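Local coordinates for protein protelomerase (Agrobacterium tumefaciens, PDB 4F43) that generates and protects the hairpin ends of the linear chromosome as a telomere resolvase, the chain being a fragment that includes its catalytic domain, at residues A154-V158 with F159-E163; M228-D231 with D232-S235. The protein carries 1 engineered substitution. All coordinates share one frame; numbering follows the deposited sequence.

Interaction 1 of 2, residues A154-V158 with F159-E163; sequences APYEV and FTQAE. Engineered in segment 154-158: A154 (natural residue Arg). With nucleotides of chain B.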
ATOM      1  N   ALA A 154      -6.997   1.181   0.917  1.00 25.56           N
ATOM      2  CA  ALA A 154      -5.850   0.479   1.481  1.00 22.42           C
ATOM      3  C   ALA A 154      -5.798   0.663   2.996  1.00 27.53           C
ATOM      4  O   ALA A 154      -6.295   1.663   3.515  1.00 35.16           O
ATOM      5  CB  ALA A 154      -4.563   0.981   0.834  1.00 24.12           C
ATOM      6  N   PRO A 155      -5.205  -0.311   3.709  1.00 32.68           N
ATOM      7  CA  PRO A 155      -5.052  -0.261   5.169  1.00 29.27           C
ATOM      8  C   PRO A 155      -4.457   1.054   5.674  1.00 22.29           C
ATOM      9  O   PRO A 155      -4.928   1.582   6.679  1.00 28.40           O
ATOM     10  CB  PRO A 155      -4.093  -1.417   5.449  1.00 25.77           C
ATOM     11  CG  PRO A 155      -4.410  -2.405   4.385  1.00 19.32           C
ATOM     12  CD  PRO A 155      -4.740  -1.597   3.157  1.00 26.62           C
ATOM     13  N   TYR A 156      -3.442   1.571   4.990  1.00 19.65           N
ATOM     14  CA  TYR A 156      -2.835   2.838   5.384  1.00 25.02           C
ATOM     15  C   TYR A 156      -3.848   3.972   5.255  1.00 33.55           C
ATOM     16  O   TYR A 156      -4.024   4.771   6.178  1.00 43.09           O
ATOM     17  CB  TYR A 156      -1.594   3.129   4.538  1.00 18.58           C
ATOM     18  CG  TYR A 156      -0.808   4.335   4.992  1.00 23.28           C
ATOM     19  CD1 TYR A 156      -0.144   4.335   6.211  1.00 24.46           C
ATOM     20  CD2 TYR A 156      -0.721   5.472   4.198  1.00 22.47           C
ATOM     21  CE1 TYR A 156       0.577   5.436   6.631  1.00 22.85           C
ATOM     22  CE2 TYR A 156       0.000   6.577   4.609  1.00 15.59           C
ATOM     23  CZ  TYR A 156       0.647   6.554   5.826  1.00 22.05           C
ATOM     24  OH  TYR A 156       1.365   7.651   6.239  1.00 23.81           O
ATOM     25  N   GLU A 157      -4.520   4.021   4.108  1.00 25.37           N
ATOM     26  CA  GLU A 157      -5.551   5.020   3.857  1.00 28.82           C
ATOM     27  C   GLU A 157      -6.668   4.919   4.890  1.00 30.74           C
ATOM     28  O   GLU A 157      -7.035   5.911   5.516  1.00 23.75           O
ATOM     29  CB  GLU A 157      -6.133   4.842   2.453  1.00 28.30           C
ATOM     30  CG  GLU A 157      -5.123   5.003   1.329  1.00 27.14           C
ATOM     31  CD  GLU A 157      -5.685   4.593  -0.018  1.00 23.60           C
ATOM     32  OE1 GLU A 157      -6.740   3.926  -0.044  1.00 26.25           O
ATOM     33  OE2 GLU A 157      -5.073   4.939  -1.050  1.00 28.92           O
ATOM     34  N   VAL A 158      -7.194   3.709   5.064  1.00 40.11           N
ATOM     35  CA  VAL A 158      -8.299   3.459   5.988  1.00 35.49           C
ATOM     36  C   VAL A 158      -7.972   3.850   7.425  1.00 43.14           C
ATOM     37  O   VAL A 158      -8.689   4.638   8.041  1.00 59.82           O
ATOM     38  CB  VAL A 158      -8.728   1.971   5.969  1.00 27.08           C
ATOM     39  CG1 VAL A 158      -9.704   1.681   7.101  1.00 16.28           C
ATOM     40  CG2 VAL A 158      -9.341   1.605   4.630  1.00 31.80           C
ATOM     41  N   PHE A 159      -6.885   3.300   7.954  1.00 31.86           N
ATOM     42  CA  PHE A 159      -6.541   3.496   9.358  1.00 26.10           C
ATOM     43  C   PHE A 159      -5.955   4.872   9.674  1.00 37.38           C
ATOM     44  O   PHE A 159      -6.116   5.372  10.787  1.00 49.66           O
ATOM     45  CB  PHE A 159      -5.574   2.409   9.838  1.00 27.20           C
ATOM     46  CG  PHE A 159      -6.200   1.048   9.969  1.00 45.12           C
ATOM     47  CD1 PHE A 159      -7.070   0.769  11.009  1.00 47.41           C
ATOM     48  CD2 PHE A 159      -5.906   0.044   9.063  1.00 42.07           C
ATOM     49  CE1 PHE A 159      -7.641  -0.481  11.135  1.00 44.98           C
ATOM     50  CE2 PHE A 159      -6.473  -1.206   9.184  1.00 36.64           C
ATOM     51  CZ  PHE A 159      -7.343  -1.470  10.222  1.00 41.05           C
ATOM     52  N   THR A 160      -5.277   5.489   8.709  1.00 40.21           N
ATOM     53  CA  THR A 160      -4.507   6.693   9.019  1.00 39.83           C
ATOM     54  C   THR A 160      -5.000   8.008   8.408  1.00 29.08           C
ATOM     55  O   THR A 160      -4.871   9.058   9.034  1.00 20.84           O
ATOM     56  CB  THR A 160      -3.010   6.515   8.674  1.00 34.17           C
ATOM     57  OG1 THR A 160      -2.847   6.436   7.254  1.00 45.37           O
ATOM     58  CG2 THR A 160      -2.458   5.252   9.317  1.00 14.91           C
ATOM     59  N   GLN A 161      -5.552   7.971   7.199  1.00 30.81           N
ATOM     60  CA  GLN A 161      -5.808   9.225   6.489  1.00 34.42           C
ATOM     61  C   GLN A 161      -6.989   9.228   5.515  1.00 34.34           C
ATOM     62  O   GLN A 161      -6.954   9.927   4.503  1.00 39.16           O
ATOM     63  CB  GLN A 161      -4.538   9.668   5.756  1.00 41.58           C
ATOM     64  CG  GLN A 161      -3.979   8.620   4.807  1.00 35.66           C
ATOM     65  CD  GLN A 161      -2.658   9.037   4.194  1.00 40.09           C
ATOM     66  OE1 GLN A 161      -1.995   9.952   4.682  1.00 52.55           O
ATOM     67  NE2 GLN A 161      -2.269   8.368   3.113  1.00 35.37           N
ATOM     68  N   ALA A 162      -8.034   8.468   5.823  1.00 39.35           N
ATOM     69  CA  ALA A 162      -9.227   8.465   4.982  1.00 40.03           C
ATOM     70  C   ALA A 162     -10.223   9.535   5.421  1.00 48.05           C
ATOM     71  O   ALA A 162     -10.358   9.819   6.611  1.00 45.94           O
ATOM     72  CB  ALA A 162      -9.886   7.093   4.987  1.00 38.18           C
ATOM     73  N   GLU A 163     -10.912  10.128   4.452  1.00 41.10           N
ATOM     74  CA  GLU A 163     -11.952  11.114   4.737  1.00 42.46           C
ATOM     75  C   GLU A 163     -13.196  10.819   3.910  1.00 53.76           C
ATOM     76  O   GLU A 163     -13.392  11.395   2.842  1.00 59.56           O
ATOM     77  CB  GLU A 163     -11.465  12.532   4.434  1.00 46.78           C
ATOM     78  CG  GLU A 163     -10.205  12.942   5.174  1.00 54.61           C
ATOM     79  CD  GLU A 163      -9.569  14.187   4.585  1.00 71.73           C
ATOM     80  OE1 GLU A 163      -8.428  14.516   4.971  1.00 78.23           O
ATOM     81  OE2 GLU A 163     -10.213  14.835   3.733  1.00 67.53           O
TER
ATOM     82  P    DT B  23      -0.443  -0.009   3.375  1.00 23.63           P
ATOM     83  OP1  DT B  23      -1.917   0.118   3.319  1.00 41.29           O
ATOM     84  OP2  DT B  23       0.278   0.314   4.624  1.00 25.83           O
ATOM     85  O5'  DT B  23      -0.047  -1.499   2.951  1.00 23.10           O
ATOM     86  C5'  DT B  23      -0.641  -2.095   1.802  1.00 22.77           C
ATOM     87  C4'  DT B  23      -0.044  -3.466   1.536  1.00 24.15           C
ATOM     88  O4'  DT B  23       1.396  -3.343   1.403  1.00 22.88           O
ATOM     89  C3'  DT B  23      -0.272  -4.504   2.633  1.00 22.71           C
ATOM     90  O3'  DT B  23      -0.585  -5.763   2.045  1.00 22.77           O
ATOM     91  C2'  DT B  23       1.066  -4.551   3.357  1.00 23.01           C
ATOM     92  C1'  DT B  23       2.004  -4.357   2.175  1.00 23.11           C
ATOM     93  N1   DT B  23       3.389  -3.947   2.542  1.00 23.70           N
ATOM     94  C2   DT B  23       4.421  -4.810   2.259  1.00 28.17           C
ATOM     95  O2   DT B  23       4.257  -5.891   1.725  1.00 32.56           O
ATOM     96  N3   DT B  23       5.660  -4.359   2.624  1.00 25.08           N
ATOM     97  C4   DT B  23       5.973  -3.161   3.232  1.00 31.55           C
ATOM     98  O4   DT B  23       7.131  -2.862   3.516  1.00 28.46           O
ATOM     99  C5   DT B  23       4.847  -2.301   3.502  1.00 31.78           C
ATOM    100  C7   DT B  23       5.051  -0.969   4.161  1.00 25.59           C
ATOM    101  C6   DT B  23       3.627  -2.731   3.150  1.00 24.14           C
ATOM    102  P    DT B  22       2.827   5.917   0.952  1.00 33.28           P
ATOM    103  OP1  DT B  22       2.204   7.089   0.298  1.00 33.48           O
ATOM    104  OP2  DT B  22       3.563   6.087   2.224  1.00 32.72           O
ATOM    105  O5'  DT B  22       1.696   4.805   1.182  1.00 39.62           O
ATOM    106  C5'  DT B  22       1.918   3.701   2.057  1.00 33.85           C
ATOM    107  C4'  DT B  22       1.878   2.381   1.307  1.00 34.74           C
ATOM    108  O4'  DT B  22       3.186   2.114   0.750  1.00 34.76           O
ATOM    109  C3'  DT B  22       1.577   1.153   2.157  1.00 35.18           C
ATOM    110  O3'  DT B  22       0.176   0.896   2.200  1.00 35.88           O
ATOM    111  C2'  DT B  22       2.306   0.027   1.433  1.00 35.99           C
ATOM    112  C1'  DT B  22       3.274   0.730   0.486  1.00 35.71           C
ATOM    113  N1   DT B  22       4.687   0.271   0.647  1.00 37.92           N
ATOM    114  C2   DT B  22       5.035  -0.982   0.197  1.00 42.73           C
ATOM    115  O2   DT B  22       4.254  -1.749  -0.337  1.00 46.11           O
ATOM    116  N3   DT B  22       6.351  -1.313   0.386  1.00 42.06           N
ATOM    117  C4   DT B  22       7.337  -0.543   0.970  1.00 36.41           C
ATOM    118  O4   DT B  22       8.493  -0.944   1.090  1.00 36.98           O
ATOM    119  C5   DT B  22       6.904   0.757   1.421  1.00 35.30           C
ATOM    120  C7   DT B  22       7.880   1.691   2.073  1.00 34.68           C
ATOM    121  C6   DT B  22       5.620   1.096   1.242  1.00 36.85           C
TER
HETATM  122  O   HOH W   1       0.677  10.794   6.347  1.00 27.87           O
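Over one face of the Y156 ring lies T160 OG1, 3.4 Å above the plane and over its centre, a position to be read with caution because the same oxygen is modelled implausibly close to Y156 O. Q161 approaches the same ring obliquely, its NE2 3.3 Å from Y156 CE2 and its amide turned 68° from the ring plane, and C5' of DT22 of chain B also comes in obliquely. At the edge of the F159 ring lies a carbonyl, with P155 O 3.0 Å from F159 CD2. With CG anti to the backbone N (chi1 -173°), the Y156 ring is carried to the T160 hydroxyl; a water links Y156 OH to Q161 OE1. The backbone makes successive i to i+4 bonds, F159 N to P155 O among them, close to straight (166°), and the turn widens at 159-161. At the N-terminal end, Y156 N donates to OP1 of DT23 of chain B at 2.7 Å. A154, an engineered replacement of Arg, holds the N-cap position, and its N donates to E157 OE1 at 2.9 Å. Helix 155-161 is wedged between helix 140-151, met by P155, V158 and F159, and helix 230-248, while E157 and A162 rest on F180 of strand 177-180.

Interaction 2 of 2, residues M228-D231 with D232-S235; sequences MSID and DFSS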
ATOM      1  N   MET A 228      -0.600   9.197  11.371  1.00 42.05           N
ATOM      2  CA  MET A 228       0.569   8.359  11.609  1.00 29.65           C
ATOM      3  C   MET A 228       1.398   8.178  10.344  1.00 30.92           C
ATOM      4  O   MET A 228       0.881   8.280   9.232  1.00 36.13           O
ATOM      5  CB  MET A 228       0.137   6.990  12.133  1.00 28.91           C
ATOM      6  CG  MET A 228       0.865   6.542  13.382  1.00 26.40           C
ATOM      7  SD  MET A 228       0.306   4.922  13.940  1.00 40.16           S
ATOM      8  CE  MET A 228       1.222   4.757  15.469  1.00 23.21           C
ATOM      9  N   SER A 229       2.686   7.907  10.522  1.00 35.51           N
ATOM     10  CA  SER A 229       3.560   7.606   9.399  1.00 45.55           C
ATOM     11  C   SER A 229       3.468   6.120   9.071  1.00 48.63           C
ATOM     12  O   SER A 229       2.933   5.339   9.856  1.00 50.14           O
ATOM     13  CB  SER A 229       5.005   7.998   9.714  1.00 49.90           C
ATOM     14  OG  SER A 229       5.511   7.246  10.802  1.00 54.46           O
ATOM     15  N   ILE A 230       3.990   5.733   7.912  1.00 44.60           N
ATOM     16  CA  ILE A 230       3.876   4.353   7.446  1.00 46.55           C
ATOM     17  C   ILE A 230       4.643   3.367   8.331  1.00 55.34           C
ATOM     18  O   ILE A 230       4.175   2.257   8.587  1.00 63.17           O
ATOM     19  CB  ILE A 230       4.304   4.212   5.961  1.00 32.80           C
ATOM     20  CG1 ILE A 230       4.187   2.759   5.498  1.00 28.63           C
ATOM     21  CG2 ILE A 230       5.716   4.747   5.743  1.00 41.10           C
ATOM     22  CD1 ILE A 230       2.786   2.194   5.592  1.00 25.21           C
ATOM     23  N   ASP A 231       5.813   3.778   8.808  1.00 56.08           N
ATOM     24  CA  ASP A 231       6.618   2.927   9.677  1.00 62.40           C
ATOM     25  C   ASP A 231       5.948   2.766  11.038  1.00 59.13           C
ATOM     26  O   ASP A 231       5.891   1.663  11.590  1.00 51.22           O
ATOM     27  CB  ASP A 231       8.027   3.501   9.837  1.00 68.24           C
ATOM     28  CG  ASP A 231       8.736   3.681   8.508  1.00 73.90           C
ATOM     29  OD1 ASP A 231       9.257   2.682   7.970  1.00 67.79           O
ATOM     30  OD2 ASP A 231       8.771   4.822   8.000  1.00 78.16           O
ATOM     31  N   ASP A 232       5.441   3.877  11.568  1.00 60.50           N
ATOM     32  CA  ASP A 232       4.705   3.865  12.825  1.00 62.69           C
ATOM     33  C   ASP A 232       3.499   2.942  12.727  1.00 52.23           C
ATOM     34  O   ASP A 232       3.287   2.096  13.593  1.00 43.54           O
ATOM     35  CB  ASP A 232       4.249   5.276  13.199  1.00 65.30           C
ATOM     36  CG  ASP A 232       5.392   6.155  13.663  1.00 62.94           C
ATOM     37  OD1 ASP A 232       6.330   5.627  14.296  1.00 64.59           O
ATOM     38  OD2 ASP A 232       5.353   7.373  13.393  1.00 56.63           O
ATOM     39  N   PHE A 233       2.720   3.111  11.663  1.00 44.47           N
ATOM     40  CA  PHE A 233       1.551   2.274  11.417  1.00 44.63           C
ATOM     41  C   PHE A 233       1.933   0.801  11.307  1.00 46.41           C
ATOM     42  O   PHE A 233       1.230  -0.073  11.820  1.00 46.80           O
ATOM     43  CB  PHE A 233       0.834   2.727  10.143  1.00 38.68           C
ATOM     44  CG  PHE A 233      -0.240   1.782   9.687  1.00 35.73           C
ATOM     45  CD1 PHE A 233      -1.477   1.767  10.308  1.00 31.09           C
ATOM     46  CD2 PHE A 233      -0.015   0.912   8.632  1.00 35.98           C
ATOM     47  CE1 PHE A 233      -2.465   0.898   9.891  1.00 29.72           C
ATOM     48  CE2 PHE A 233      -1.002   0.042   8.211  1.00 33.68           C
ATOM     49  CZ  PHE A 233      -2.228   0.037   8.839  1.00 31.95           C
ATOM     50  N   SER A 234       3.049   0.537  10.634  1.00 41.47           N
ATOM     51  CA  SER A 234       3.548  -0.823  10.483  1.00 26.77           C
ATOM     52  C   SER A 234       3.845  -1.448  11.842  1.00 29.50           C
ATOM     53  O   SER A 234       3.232  -2.448  12.219  1.00 27.07           O
ATOM     54  CB  SER A 234       4.802  -0.846   9.607  1.00 17.44           C
ATOM     55  OG  SER A 234       4.504  -0.456   8.276  1.00 14.09           O
ATOM     56  N   SER A 235       4.772  -0.841  12.579  1.00 34.77           N
ATOM     57  CA  SER A 235       5.181  -1.366  13.880  1.00 47.52           C
ATOM     58  C   SER A 235       4.023  -1.447  14.876  1.00 49.61           C
ATOM     59  O   SER A 235       4.024  -2.288  15.774  1.00 55.30           O
ATOM     60  CB  SER A 235       6.317  -0.522  14.463  1.00 54.39           C
ATOM     61  OG  SER A 235       7.456  -0.542  13.617  1.00 59.22           O
TER
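A chi1 of 63° places S229 OG between its own backbone N and carbonyl carbon, and in D232 CG turns beside the backbone N (chi1 -73°), so that hydroxyl and carboxylate meet across the first turn of the helix. S229 OG donates to D232 OD2 at 2.6 Å, reaching that oxygen from above the carboxylate plane. In return, D232 N gives a weak bond to S229 OG at 3.5 Å. S229 is therefore the N-cap of helix 230-248, although the D232 carboxylate, at N3, accepts from the S229 hydroxyl, whereas in a classical capping box it would accept from the N-cap backbone N.

M228, just ahead of the cap, is extended beyond CG and passes obliquely alongside D232, its CG 3.6 Å from D232 CB. Its sulfur continues to the start of F233, with SD 4.4 Å from F233 CB. On another side of the turn, I230 CD1 approaches the F233 ring obliquely, 4.3 Å from CD2.

I230 O is gripped twice: S234 N donates to it at 2.9 Å and S234 OG at 2.8 Å, and the two donors arrive from opposite faces of the carbonyl plane. One residue further on the pattern recurs less firmly, since S235 N makes a nearly straight bond (176°) to D231 O, whereas S235 OG adds only a weak one.

Towards the bound DNA, I230 and F233 pack on phosphates and S234 on a thymine base, which places this helix start at the nucleic acid. Chemically, the acidic D232 stands in the first turn, where the helix dipole would probably stabilise its negative charge, and the hydroxyl bond from S229 holds that carboxylate close to the cap.

From the N terminus, the chain first makes interaction 1 on helix 155-161, then runs through the antiparallel sheet of strands 165-169, 172-174, 177-180 and 198-201 and helices 206-217 and 220-225 before reaching interaction 2. Each contact closes just a local turn, and the two follow in series, neither nesting nor crossing. They nevertheless touch in space, their centres about 12 Å apart: Y156 OH lies 3.1 Å from M228 O, a probable hydrogen bond, and F159 CB packs 3.5 Å from F233 CE1. Helix 155-161 is thereby tied to the start of helix 230-248, and both helix starts, which belong to the telomere resolvase catalytic domain, meet the bound DNA.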